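Local structure of fanconi-associated nuclease 1 homolog (Pseudomonas aeruginosa, 5Y7Q) at residues D107-V112 with A181-E186; A130-L135 with R171-W176; R557-C562 with M567-C572. The protein belongs to the FAN1 nuclease family and joins a helix-turn-helix region and a SAP-type region to a VRR-NUC nuclease domain within a single largely helical chain. One frame throughout, in Å; residues are numbered along the deposited sequence.

Contact 1 (D107-V112 with A181-E186); sequences DTRAAV and AEPVYE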
ATOM      1  N   ASP A 107      16.481 -32.537 -16.672  1.00 80.69           N
ATOM      2  CA  ASP A 107      17.785 -32.415 -16.033  1.00 79.15           C
ATOM      3  C   ASP A 107      18.134 -30.954 -15.785  1.00 71.64           C
ATOM      4  O   ASP A 107      18.183 -30.146 -16.717  1.00 68.63           O
ATOM      5  CB  ASP A 107      18.832 -33.077 -16.940  1.00 93.10           C
ATOM      6  CG  ASP A 107      20.242 -33.045 -16.365  1.00100.59           C
ATOM      7  OD1 ASP A 107      20.504 -32.330 -15.374  1.00 94.62           O
ATOM      8  OD2 ASP A 107      21.107 -33.749 -16.937  1.00116.54           O
ATOM      9  N   THR A 108      18.418 -30.622 -14.524  1.00 69.21           N
ATOM     10  CA  THR A 108      18.692 -29.230 -14.184  1.00 68.24           C
ATOM     11  C   THR A 108      20.071 -28.806 -14.647  1.00 64.53           C
ATOM     12  O   THR A 108      20.226 -27.724 -15.210  1.00 63.54           O
ATOM     13  CB  THR A 108      18.565 -29.008 -12.678  1.00 73.89           C
ATOM     14  OG1 THR A 108      17.254 -29.396 -12.253  1.00 85.04           O
ATOM     15  CG2 THR A 108      18.790 -27.533 -12.320  1.00 63.86           C
ATOM     16  N   ARG A 109      21.082 -29.650 -14.429  1.00 79.15           N
ATOM     17  CA  ARG A 109      22.447 -29.286 -14.799  1.00 79.03           C
ATOM     18  C   ARG A 109      22.545 -28.958 -16.289  1.00 70.63           C
ATOM     19  O   ARG A 109      23.083 -27.905 -16.682  1.00 70.22           O
ATOM     20  CB  ARG A 109      23.394 -30.417 -14.406  1.00 86.21           C
ATOM     21  CG  ARG A 109      24.850 -30.001 -14.283  1.00 90.77           C
ATOM     22  CD  ARG A 109      25.652 -31.048 -13.528  1.00 97.52           C
ATOM     23  NE  ARG A 109      25.179 -31.200 -12.157  1.00 98.02           N
ATOM     24  CZ  ARG A 109      25.490 -32.226 -11.377  1.00107.32           C
ATOM     25  NH1 ARG A 109      26.273 -33.199 -11.837  1.00113.70           N
ATOM     26  NH2 ARG A 109      25.014 -32.284 -10.142  1.00104.78           N
ATOM     27  N   ALA A 110      21.975 -29.825 -17.130  1.00 73.00           N
ATOM     28  CA  ALA A 110      21.926 -29.546 -18.562  1.00 77.52           C
ATOM     29  C   ALA A 110      21.264 -28.201 -18.835  1.00 78.96           C
ATOM     30  O   ALA A 110      21.837 -27.343 -19.513  1.00 86.19           O
ATOM     31  CB  ALA A 110      21.198 -30.673 -19.296  1.00 77.99           C
ATOM     32  N   ALA A 111      20.081 -27.968 -18.268  1.00 74.90           N
ATOM     33  CA  ALA A 111      19.369 -26.733 -18.586  1.00 74.70           C
ATOM     34  C   ALA A 111      20.097 -25.498 -18.072  1.00 69.69           C
ATOM     35  O   ALA A 111      19.888 -24.394 -18.592  1.00 65.61           O
ATOM     36  CB  ALA A 111      17.942 -26.774 -18.028  1.00 64.12           C
ATOM     37  N   VAL A 112      20.933 -25.646 -17.043  1.00 64.24           N
ATOM     38  CA  VAL A 112      21.604 -24.474 -16.510  1.00 66.24           C
ATOM     39  C   VAL A 112      22.885 -24.126 -17.273  1.00 75.17           C
ATOM     40  O   VAL A 112      23.318 -22.961 -17.215  1.00 64.84           O
ATOM     41  CB  VAL A 112      21.889 -24.651 -15.009  1.00 71.24           C
ATOM     42  CG1 VAL A 112      23.147 -25.486 -14.783  1.00 68.48           C
ATOM     43  CG2 VAL A 112      22.011 -23.292 -14.327  1.00 58.52           C
ATOM     44  N   ALA A 181      27.696 -32.761  -1.597  1.00144.24           N
ATOM     45  CA  ALA A 181      27.494 -33.410  -2.886  1.00144.73           C
ATOM     46  C   ALA A 181      26.440 -32.736  -3.766  1.00134.77           C
ATOM     47  O   ALA A 181      26.110 -33.278  -4.828  1.00137.10           O
ATOM     48  CB  ALA A 181      27.128 -34.886  -2.676  1.00148.08           C
ATOM     49  N   GLU A 182      25.889 -31.593  -3.357  1.00122.72           N
ATOM     50  CA  GLU A 182      24.888 -30.890  -4.163  1.00110.66           C
ATOM     51  C   GLU A 182      25.369 -29.497  -4.574  1.00 95.52           C
ATOM     52  O   GLU A 182      25.553 -28.634  -3.699  1.00 95.57           O
ATOM     53  CB  GLU A 182      23.575 -30.795  -3.386  1.00107.40           C
ATOM     54  CG  GLU A 182      22.346 -30.495  -4.216  1.00103.54           C
ATOM     55  CD  GLU A 182      21.077 -30.652  -3.396  1.00112.91           C
ATOM     56  OE1 GLU A 182      21.056 -31.558  -2.533  1.00116.03           O
ATOM     57  OE2 GLU A 182      20.108 -29.871  -3.588  1.00111.87           O
ATOM     58  N   PRO A 183      25.552 -29.211  -5.866  1.00 76.53           N
ATOM     59  CA  PRO A 183      26.017 -27.878  -6.273  1.00 69.85           C
ATOM     60  C   PRO A 183      25.008 -26.787  -5.944  1.00 72.68           C
ATOM     61  O   PRO A 183      23.843 -27.026  -5.620  1.00 83.67           O
ATOM     62  CB  PRO A 183      26.216 -28.005  -7.785  1.00 69.01           C
ATOM     63  CG  PRO A 183      25.418 -29.179  -8.176  1.00 75.06           C
ATOM     64  CD  PRO A 183      25.427 -30.117  -7.016  1.00 72.93           C
ATOM     65  N   VAL A 184      25.493 -25.553  -6.019  1.00 60.52           N
ATOM     66  CA  VAL A 184      24.737 -24.382  -5.612  1.00 66.95           C
ATOM     67  C   VAL A 184      24.909 -23.297  -6.668  1.00 73.26           C
ATOM     68  O   VAL A 184      26.037 -22.912  -6.982  1.00 84.88           O
ATOM     69  CB  VAL A 184      25.202 -23.882  -4.230  1.00 71.51           C
ATOM     70  CG1 VAL A 184      24.821 -22.452  -4.048  1.00 73.31           C
ATOM     71  CG2 VAL A 184      24.577 -24.729  -3.135  1.00 73.26           C
ATOM     72  N   TYR A 185      23.800 -22.789  -7.199  1.00 70.64           N
ATOM     73  CA  TYR A 185      23.797 -21.759  -8.228  1.00 64.41           C
ATOM     74  C   TYR A 185      23.381 -20.412  -7.648  1.00 64.52           C
ATOM     75  O   TYR A 185      22.555 -20.340  -6.729  1.00 72.91           O
ATOM     76  CB  TYR A 185      22.854 -22.145  -9.367  1.00 64.27           C
ATOM     77  CG  TYR A 185      23.149 -23.524  -9.935  1.00 66.14           C
ATOM     78  CD1 TYR A 185      24.188 -23.718 -10.827  1.00 76.05           C
ATOM     79  CD2 TYR A 185      22.402 -24.620  -9.560  1.00 65.96           C
ATOM     80  CE1 TYR A 185      24.471 -24.964 -11.336  1.00 82.65           C
ATOM     81  CE2 TYR A 185      22.665 -25.867 -10.076  1.00 75.93           C
ATOM     82  CZ  TYR A 185      23.703 -26.039 -10.961  1.00 81.76           C
ATOM     83  OH  TYR A 185      23.983 -27.291 -11.466  1.00 86.94           O
ATOM     84  N   GLU A 186      23.982 -19.345  -8.178  1.00 57.56           N
ATOM     85  CA  GLU A 186      23.631 -17.976  -7.816  1.00 63.52           C
ATOM     86  C   GLU A 186      23.220 -17.206  -9.067  1.00 63.84           C
ATOM     87  O   GLU A 186      24.002 -17.104 -10.023  1.00 57.03           O
ATOM     88  CB  GLU A 186      24.785 -17.252  -7.117  1.00 68.75           C
ATOM     89  CG  GLU A 186      24.447 -15.799  -6.760  1.00 76.32           C
ATOM     90  CD  GLU A 186      25.613 -15.037  -6.136  1.00 99.03           C
ATOM     91  OE1 GLU A 186      26.641 -14.797  -6.829  1.00107.10           O
ATOM     92  OE2 GLU A 186      25.497 -14.673  -4.941  1.00108.89           O
TER

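Contact 2 (A130-L135 with R171-W176); sequences AQLFGL and RRLAEW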
ATOM      1  N   ALA A 130      26.308 -16.478   6.595  1.00 79.99           N
ATOM      2  CA  ALA A 130      24.849 -16.408   6.657  1.00 75.78           C
ATOM      3  C   ALA A 130      24.208 -17.045   5.429  1.00 77.85           C
ATOM      4  O   ALA A 130      23.186 -17.736   5.541  1.00 73.63           O
ATOM      5  CB  ALA A 130      24.410 -14.956   6.797  1.00 61.77           C
ATOM      6  N   GLN A 131      24.803 -16.831   4.244  1.00 77.60           N
ATOM      7  CA  GLN A 131      24.244 -17.401   3.021  1.00 66.39           C
ATOM      8  C   GLN A 131      24.425 -18.908   3.000  1.00 69.29           C
ATOM      9  O   GLN A 131      23.527 -19.652   2.575  1.00 67.16           O
ATOM     10  CB  GLN A 131      24.896 -16.775   1.793  1.00 59.34           C
ATOM     11  CG  GLN A 131      25.325 -15.321   1.939  1.00 62.43           C
ATOM     12  CD  GLN A 131      25.947 -14.777   0.652  1.00 65.47           C
ATOM     13  OE1 GLN A 131      27.052 -14.237   0.651  1.00 84.77           O
ATOM     14  NE2 GLN A 131      25.242 -14.933  -0.446  1.00 55.98           N
ATOM     15  N   LEU A 132      25.593 -19.366   3.452  1.00 77.20           N
ATOM     16  CA  LEU A 132      25.809 -20.786   3.695  1.00 74.83           C
ATOM     17  C   LEU A 132      24.720 -21.342   4.589  1.00 78.62           C
ATOM     18  O   LEU A 132      24.227 -22.452   4.367  1.00 80.27           O
ATOM     19  CB  LEU A 132      27.177 -20.999   4.335  1.00 74.92           C
ATOM     20  CG  LEU A 132      27.518 -22.433   4.701  1.00 78.98           C
ATOM     21  CD1 LEU A 132      27.593 -23.247   3.440  1.00 77.52           C
ATOM     22  CD2 LEU A 132      28.840 -22.497   5.457  1.00 86.06           C
ATOM     23  N   PHE A 133      24.310 -20.563   5.592  1.00 83.05           N
ATOM     24  CA  PHE A 133      23.254 -21.003   6.494  1.00 79.63           C
ATOM     25  C   PHE A 133      21.906 -21.035   5.806  1.00 74.31           C
ATOM     26  O   PHE A 133      21.045 -21.840   6.175  1.00 75.17           O
ATOM     27  CB  PHE A 133      23.203 -20.103   7.722  1.00 78.10           C
ATOM     28  CG  PHE A 133      23.905 -20.686   8.892  1.00 84.86           C
ATOM     29  CD1 PHE A 133      25.266 -20.935   8.835  1.00 83.65           C
ATOM     30  CD2 PHE A 133      23.208 -21.026  10.039  1.00 82.51           C
ATOM     31  CE1 PHE A 133      25.917 -21.493   9.913  1.00 87.00           C
ATOM     32  CE2 PHE A 133      23.852 -21.588  11.113  1.00 80.10           C
ATOM     33  CZ  PHE A 133      25.207 -21.823  11.052  1.00 83.60           C
ATOM     34  N   GLY A 134      21.704 -20.169   4.811  1.00 71.21           N
ATOM     35  CA  GLY A 134      20.474 -20.226   4.040  1.00 64.08           C
ATOM     36  C   GLY A 134      20.390 -21.471   3.182  1.00 68.58           C
ATOM     37  O   GLY A 134      19.347 -22.135   3.124  1.00 68.16           O
ATOM     38  N   LEU A 135      21.493 -21.828   2.527  1.00 69.21           N
ATOM     39  CA  LEU A 135      21.474 -23.002   1.663  1.00 71.00           C
ATOM     40  C   LEU A 135      21.383 -24.321   2.442  1.00 66.74           C
ATOM     41  O   LEU A 135      20.785 -25.280   1.955  1.00 68.31           O
ATOM     42  CB  LEU A 135      22.717 -22.991   0.770  1.00 76.72           C
ATOM     43  CG  LEU A 135      22.705 -21.852  -0.246  1.00 72.11           C
ATOM     44  CD1 LEU A 135      24.108 -21.340  -0.514  1.00 64.43           C
ATOM     45  CD2 LEU A 135      22.032 -22.311  -1.525  1.00 71.52           C
ATOM     46  N   ARG A 171      33.808 -17.760   1.477  1.00103.01           N
ATOM     47  CA  ARG A 171      34.460 -18.857   0.778  1.00 90.89           C
ATOM     48  C   ARG A 171      33.513 -19.358  -0.304  1.00 87.29           C
ATOM     49  O   ARG A 171      32.301 -19.161  -0.226  1.00 84.96           O
ATOM     50  CB  ARG A 171      34.821 -20.000   1.752  1.00 90.74           C
ATOM     51  CG  ARG A 171      35.697 -19.581   2.943  1.00107.68           C
ATOM     52  CD  ARG A 171      35.648 -20.564   4.133  1.00116.54           C
ATOM     53  NE  ARG A 171      36.687 -20.274   5.131  1.00123.48           N
ATOM     54  CZ  ARG A 171      37.121 -21.140   6.050  1.00125.37           C
ATOM     55  NH1 ARG A 171      36.611 -22.365   6.117  1.00123.27           N
ATOM     56  NH2 ARG A 171      38.076 -20.785   6.901  1.00126.47           N
ATOM     57  N   ARG A 172      34.064 -20.021  -1.316  1.00 93.15           N
ATOM     58  CA  ARG A 172      33.202 -20.821  -2.172  1.00 84.28           C
ATOM     59  C   ARG A 172      32.611 -21.953  -1.332  1.00 81.86           C
ATOM     60  O   ARG A 172      33.097 -22.268  -0.242  1.00 83.95           O
ATOM     61  CB  ARG A 172      33.970 -21.393  -3.382  1.00 84.00           C
ATOM     62  CG  ARG A 172      34.890 -20.412  -4.136  1.00 87.40           C
ATOM     63  CD  ARG A 172      35.850 -21.126  -5.114  1.00 87.78           C
ATOM     64  NE  ARG A 172      37.270 -20.834  -4.858  1.00 95.93           N
ATOM     65  CZ  ARG A 172      38.238 -21.754  -4.667  1.00104.61           C
ATOM     66  NH1 ARG A 172      37.966 -23.059  -4.703  1.00104.25           N
ATOM     67  NH2 ARG A 172      39.500 -21.375  -4.445  1.00101.07           N
ATOM     68  N   LEU A 173      31.521 -22.542  -1.825  1.00 75.95           N
ATOM     69  CA  LEU A 173      30.950 -23.703  -1.143  1.00 76.14           C
ATOM     70  C   LEU A 173      31.968 -24.835  -1.011  1.00 82.11           C
ATOM     71  O   LEU A 173      32.016 -25.517   0.018  1.00 80.48           O
ATOM     72  CB  LEU A 173      29.701 -24.196  -1.876  1.00 70.82           C
ATOM     73  CG  LEU A 173      29.108 -25.542  -1.406  1.00 79.17           C
ATOM     74  CD1 LEU A 173      28.868 -25.577   0.098  1.00 83.92           C
ATOM     75  CD2 LEU A 173      27.808 -25.876  -2.131  1.00 79.66           C
ATOM     76  N   ALA A 174      32.782 -25.055  -2.051  1.00 87.93           N
ATOM     77  CA  ALA A 174      33.801 -26.100  -1.987  1.00 94.88           C
ATOM     78  C   ALA A 174      34.811 -25.832  -0.876  1.00 96.48           C
ATOM     79  O   ALA A 174      35.322 -26.772  -0.256  1.00109.34           O
ATOM     80  CB  ALA A 174      34.507 -26.228  -3.336  1.00103.63           C
ATOM     81  N   GLU A 175      35.113 -24.562  -0.604  1.00 85.03           N
ATOM     82  CA  GLU A 175      36.013 -24.228   0.490  1.00 86.81           C
ATOM     83  C   GLU A 175      35.350 -24.291   1.861  1.00 84.35           C
ATOM     84  O   GLU A 175      36.059 -24.284   2.872  1.00 84.80           O
ATOM     85  CB  GLU A 175      36.606 -22.834   0.283  1.00 95.93           C
ATOM     86  CG  GLU A 175      37.606 -22.722  -0.861  1.00100.59           C
ATOM     87  CD  GLU A 175      38.094 -21.296  -1.066  1.00106.25           C
ATOM     88  OE1 GLU A 175      39.303 -21.041  -0.827  1.00111.04           O
ATOM     89  OE2 GLU A 175      37.258 -20.434  -1.456  1.00102.25           O
ATOM     90  N   TRP A 176      34.018 -24.323   1.938  1.00 81.24           N
ATOM     91  CA  TRP A 176      33.381 -24.497   3.240  1.00 88.35           C
ATOM     92  C   TRP A 176      33.412 -25.964   3.652  1.00 94.21           C
ATOM     93  O   TRP A 176      34.049 -26.328   4.647  1.00100.42           O
ATOM     94  CB  TRP A 176      31.949 -23.968   3.223  1.00 88.06           C
ATOM     95  CG  TRP A 176      31.799 -22.467   3.356  1.00 86.98           C
ATOM     96  CD1 TRP A 176      31.296 -21.620   2.419  1.00 79.95           C
ATOM     97  CD2 TRP A 176      32.116 -21.656   4.496  1.00 89.93           C
ATOM     98  NE1 TRP A 176      31.295 -20.331   2.890  1.00 76.77           N
ATOM     99  CE2 TRP A 176      31.789 -20.324   4.164  1.00 77.94           C
ATOM    100  CE3 TRP A 176      32.655 -21.922   5.757  1.00 96.68           C
ATOM    101  CZ2 TRP A 176      31.978 -19.263   5.044  1.00 76.34           C
ATOM    102  CZ3 TRP A 176      32.839 -20.863   6.631  1.00 95.97           C
ATOM    103  CH2 TRP A 176      32.494 -19.552   6.270  1.00 85.49           C
TER

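Contact 3 (R557-C562 with M567-C572); sequences RWLQFC and MPVAVC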
ATOM      1  N   ARG A 557     -14.134  15.041  12.022  1.00 86.48           N
ATOM      2  CA  ARG A 557     -14.448  15.870  10.865  1.00 83.14           C
ATOM      3  C   ARG A 557     -15.681  15.342  10.146  1.00 78.55           C
ATOM      4  O   ARG A 557     -16.513  16.122   9.673  1.00 81.96           O
ATOM      5  CB  ARG A 557     -13.246  15.951   9.929  1.00 76.06           C
ATOM      6  CG  ARG A 557     -11.948  16.144  10.691  1.00 84.22           C
ATOM      7  CD  ARG A 557     -10.781  16.595   9.808  1.00 87.66           C
ATOM      8  NE  ARG A 557      -9.779  15.553   9.607  1.00 79.29           N
ATOM      9  CZ  ARG A 557      -9.793  14.729   8.570  1.00 85.59           C
ATOM     10  NH1 ARG A 557     -10.762  14.845   7.668  1.00 81.98           N
ATOM     11  NH2 ARG A 557      -8.845  13.804   8.423  1.00 90.11           N
ATOM     12  N   TRP A 558     -15.840  14.020  10.085  1.00 69.04           N
ATOM     13  CA  TRP A 558     -17.019  13.498   9.417  1.00 68.57           C
ATOM     14  C   TRP A 558     -18.289  13.762  10.219  1.00 73.51           C
ATOM     15  O   TRP A 558     -19.347  14.030   9.640  1.00 73.32           O
ATOM     16  CB  TRP A 558     -16.864  12.013   9.125  1.00 79.33           C
ATOM     17  CG  TRP A 558     -17.464  11.794   7.812  1.00102.94           C
ATOM     18  CD1 TRP A 558     -18.802  11.717   7.521  1.00113.16           C
ATOM     19  CD2 TRP A 558     -16.777  11.734   6.562  1.00109.24           C
ATOM     20  NE1 TRP A 558     -18.984  11.575   6.161  1.00114.54           N
ATOM     21  CE2 TRP A 558     -17.757  11.586   5.551  1.00111.11           C
ATOM     22  CE3 TRP A 558     -15.433  11.767   6.198  1.00106.18           C
ATOM     23  CZ2 TRP A 558     -17.426  11.473   4.206  1.00101.85           C
ATOM     24  CZ3 TRP A 558     -15.112  11.660   4.870  1.00106.34           C
ATOM     25  CH2 TRP A 558     -16.102  11.514   3.886  1.00101.15           C
ATOM     26  N   LEU A 559     -18.207  13.710  11.545  1.00 73.90           N
ATOM     27  CA  LEU A 559     -19.344  14.095  12.367  1.00 71.46           C
ATOM     28  C   LEU A 559     -19.698  15.560  12.165  1.00 76.14           C
ATOM     29  O   LEU A 559     -20.876  15.913  12.059  1.00 82.32           O
ATOM     30  CB  LEU A 559     -19.036  13.828  13.829  1.00 70.62           C
ATOM     31  CG  LEU A 559     -19.035  12.367  14.211  1.00 73.04           C
ATOM     32  CD1 LEU A 559     -19.256  12.312  15.701  1.00 86.43           C
ATOM     33  CD2 LEU A 559     -20.138  11.678  13.476  1.00 71.64           C
ATOM     34  N   GLN A 560     -18.690  16.431  12.139  1.00 75.45           N
ATOM     35  CA  GLN A 560     -18.942  17.841  11.884  1.00 81.51           C
ATOM     36  C   GLN A 560     -19.617  18.021  10.534  1.00 78.82           C
ATOM     37  O   GLN A 560     -20.621  18.731  10.410  1.00 89.12           O
ATOM     38  CB  GLN A 560     -17.628  18.623  11.953  1.00 91.25           C
ATOM     39  CG  GLN A 560     -17.779  20.140  11.838  1.00108.76           C
ATOM     40  CD  GLN A 560     -16.438  20.860  11.655  1.00123.50           C
ATOM     41  OE1 GLN A 560     -15.373  20.297  11.924  1.00128.84           O
ATOM     42  NE2 GLN A 560     -16.492  22.108  11.188  1.00126.51           N
ATOM     43  N   PHE A 561     -19.106  17.337   9.517  1.00 75.98           N
ATOM     44  CA  PHE A 561     -19.668  17.468   8.181  1.00 82.54           C
ATOM     45  C   PHE A 561     -21.109  16.988   8.142  1.00 86.13           C
ATOM     46  O   PHE A 561     -21.982  17.639   7.552  1.00 92.84           O
ATOM     47  CB  PHE A 561     -18.819  16.684   7.188  1.00 76.55           C
ATOM     48  CG  PHE A 561     -19.367  16.700   5.803  1.00 78.18           C
ATOM     49  CD1 PHE A 561     -19.113  17.770   4.962  1.00 80.45           C
ATOM     50  CD2 PHE A 561     -20.158  15.659   5.342  1.00 70.59           C
ATOM     51  CE1 PHE A 561     -19.619  17.796   3.668  1.00 79.53           C
ATOM     52  CE2 PHE A 561     -20.678  15.684   4.050  1.00 70.61           C
ATOM     53  CZ  PHE A 561     -20.407  16.751   3.210  1.00 70.93           C
ATOM     54  N   CYS A 562     -21.376  15.842   8.766  1.00 87.81           N
ATOM     55  CA  CYS A 562     -22.722  15.281   8.760  1.00 96.45           C
ATOM     56  C   CYS A 562     -23.708  16.156   9.534  1.00100.17           C
ATOM     57  O   CYS A 562     -24.825  16.406   9.064  1.00 98.74           O
ATOM     58  CB  CYS A 562     -22.694  13.868   9.335  1.00 92.47           C
ATOM     59  SG  CYS A 562     -22.198  12.584   8.167  1.00 89.06           S
ATOM     60  N   MET A 567     -27.564  15.601   8.781  1.00 89.87           N
ATOM     61  CA  MET A 567     -27.576  14.172   8.551  1.00 81.60           C
ATOM     62  C   MET A 567     -27.721  13.439   9.874  1.00 82.71           C
ATOM     63  O   MET A 567     -27.237  13.903  10.914  1.00 85.06           O
ATOM     64  CB  MET A 567     -26.291  13.721   7.864  1.00 74.25           C
ATOM     65  CG  MET A 567     -26.320  13.898   6.367  1.00 81.14           C
ATOM     66  SD  MET A 567     -24.699  14.242   5.683  1.00 89.07           S
ATOM     67  CE  MET A 567     -25.148  14.666   4.000  1.00 93.74           C
ATOM     68  N   PRO A 568     -28.390  12.326   9.830  1.00 79.62           N
ATOM     69  CA  PRO A 568     -28.591  11.519  11.037  1.00 71.72           C
ATOM     70  C   PRO A 568     -27.374  10.699  11.452  1.00 65.13           C
ATOM     71  O   PRO A 568     -27.246   9.537  11.073  1.00 64.20           O
ATOM     72  CB  PRO A 568     -29.764  10.618  10.640  1.00 73.69           C
ATOM     73  CG  PRO A 568     -29.610  10.479   9.171  1.00 84.72           C
ATOM     74  CD  PRO A 568     -29.173  11.829   8.694  1.00 84.34           C
ATOM     75  N   VAL A 569     -26.464  11.291  12.212  1.00 73.27           N
ATOM     76  CA  VAL A 569     -25.381  10.573  12.869  1.00 57.51           C
ATOM     77  C   VAL A 569     -25.599  10.579  14.374  1.00 71.83           C
ATOM     78  O   VAL A 569     -26.219  11.488  14.939  1.00 77.39           O
ATOM     79  CB  VAL A 569     -24.028  11.214  12.549  1.00 73.82           C
ATOM     80  CG1 VAL A 569     -23.663  10.995  11.104  1.00 67.51           C
ATOM     81  CG2 VAL A 569     -24.100  12.707  12.882  1.00 80.19           C
ATOM     82  N   ALA A 570     -25.066   9.557  15.027  1.00 72.59           N
ATOM     83  CA  ALA A 570     -25.044   9.494  16.482  1.00 69.33           C
ATOM     84  C   ALA A 570     -23.800   8.726  16.907  1.00 74.09           C
ATOM     85  O   ALA A 570     -23.287   7.896  16.149  1.00 73.84           O
ATOM     86  CB  ALA A 570     -26.296   8.815  17.040  1.00 59.78           C
ATOM     87  N   VAL A 571     -23.308   9.017  18.111  1.00 77.46           N
ATOM     88  CA  VAL A 571     -22.169   8.302  18.686  1.00 80.83           C
ATOM     89  C   VAL A 571     -22.670   7.515  19.883  1.00 79.34           C
ATOM     90  O   VAL A 571     -23.407   8.047  20.720  1.00 85.43           O
ATOM     91  CB  VAL A 571     -21.016   9.242  19.089  1.00 76.50           C
ATOM     92  CG1 VAL A 571     -19.882   8.448  19.715  1.00 69.13           C
ATOM     93  CG2 VAL A 571     -20.498   9.965  17.877  1.00 69.16           C
ATOM     94  N   CYS A 572     -22.274   6.256  19.963  1.00 74.95           N
ATOM     95  CA  CYS A 572     -22.769   5.347  20.984  1.00 79.27           C
ATOM     96  C   CYS A 572     -21.633   4.917  21.905  1.00 82.97           C
ATOM     97  O   CYS A 572     -20.696   4.240  21.470  1.00 94.63           O
ATOM     98  CB  CYS A 572     -23.418   4.143  20.321  1.00 76.87           C
ATOM     99  SG  CYS A 572     -23.622   2.778  21.411  1.00 84.78           S
TER

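Contact 1 (D107-V112 with A181-E186)
Val112 and Tyr185 meet from opposite directions, and both methyls of the valine lie along the CD1-CE1 side of the phenol. CG2 stands 4.1 Å above the plane of the Tyr185 ring, toward its rim, while CG1 lies 3.7 Å from Tyr185 CE1 and reaches on toward the hydroxyl. The CA-CB bond of Tyr185 points to the helix, and with CG anti to the carbonyl carbon (chi1 -54°) the ring continues to Val112. Arg109, one turn earlier, crosses the phenol at about a right angle: its CG is 4.0 Å from Tyr185 OH, which sits at the edge of the guanidinium and near its plane. A bend at chi3 (-63°) then carries NH2 to 3.7 Å from Pro183 CG. Helix 108-118, part of the helix-turn-helix region, thus packs on strand 184-187, the middle member of a three-stranded antiparallel sheet whose outer strands are 94-96 and 121-123. The polar ends converge on Glu97, whose OE1 forms a salt bridge with Arg109 NH2 and whose OE2 hydrogen-bonds Tyr185 OH, so one carboxylate spans helix and strand. Farther out, Leu83 of helix 78-89 meets Val112. Asp107 occupies the N-cap of the helix, where its OD1 accepts weakly from Arg109 N (2.9 Å) and from Ala110 N (3.4 Å).

Contact 2 (A130-L135 with R171-W176)
Leu132 reaches from helix 129-135 to both Leu173 and Trp176, and its two methyl groups make the close approaches of this buried contact. Along 171-176, Arg171 comes first: its CD lies 3.5 Å above the indole plane of Trp176, over the six-membered ring, on the face opposite the one that Leu132 takes. Arg172 then leads into the short, weakly bonded helical turn that follows. Its backbone N donates a fairly straight bond to Glu175 OE2 (3.2 Å, 162° at the hydrogen), and the same oxygen stands above the guanidinium, 3.4 Å from Arg172 NE, a pairing of charges alone, since no guanidinium N-H points at it. Leu173 turns its end toward the helix, where its CD1 is 4.3 Å from Leu132 CD1. Trp176 supplies the larger surface. Leu132 CD2 rests over the five-membered ring, 3.7 Å from its centroid and 18° off the ring normal, a CH-pi contact. The leucine attains this with its CG extended away from its own backbone N (chi1 178°). The two faces of the indole are thus covered at different places, and a weak hydrogen bond from Trp176 NE1 to Leu127 O gives its polar edge a partner. Both segments belong to the SAP-type region. The weakly bonded strand 171-172 pairs antiparallel with strand 126-127, helix 156-163 receives Ala130 and Phe133 of helix 129-135, and Val184 of strand 184-187 touches both Leu135 and Leu173.

Contact 3 (R557-C562 with M567-C572)
Leu559 spreads its two methyls over a pair of valines on strand 569-577. CD1 lies 3.4 Å from Val571 CG2, the two side chains crossing at about a right angle, while CD2 comes to 4.0 Å from Val569 CB on a more slanting approach. One helical turn later Cys562 takes over. Its CB sits 3.5 Å from Val569 CG1, and its SG lies against the same methyl, so that Val569 fills the angle between leucine and cysteine. Met567, its chain bent at chi2 (149°), lies along the end of segment 557-562 with SD 3.9 Å from Cys562 SG. Near the connection between helix and strand the backbones join directly: Met567 N donates to Cys562 O (2.9 Å, 161° at the hydrogen). Pro568, at the centre of an inverse gamma turn, then directs the chain into the strand. The axes of 557-562 and 569-572 run roughly antiparallel, at 142°, and approach to 9.3 Å. Helix 553-564 and strand 569-577 form the second half of a beta-alpha-beta crossover that starts from strand 538-545, in the VRR-NUC domain. Along 567-570, the CA-CB bonds of Met567 and Val569 point toward the helix, those of Pro568 and Ala570 away, and the latter two side chains touch Tyr539 and Arg540 of strand 538-545. Helix 505-517 borders the same unit, with His507 and Trp511 against Met567 and Arg514 in a cation-pi contact with Trp558. Apart from the one backbone bond, then, the contact consists mainly of aliphatic and sulfur surfaces; such packing lacks the directional pull of polar pairs, and the position of the helix over the strand is probably set mainly by side-chain fit and the short connection.

In the fold
Contacts 1 and 2 are neighbours, their centres 16 Å apart, and the strand of contact 1, 184-187, also lies against contact 2. Contact 3 lies in the VRR-NUC domain on the opposite side of the chain's centre, its own centre more than 60 Å from theirs. Burial and chemistry vary together. Contacts 2 and 3 are buried and apolar across their interfaces, one centred on a methyl over an indole, the other on aliphatic and sulfur groups beside a backbone bond. Contact 1 is only partly buried, and there an exposed arginine extends a hydrophobic centre into charged surroundings.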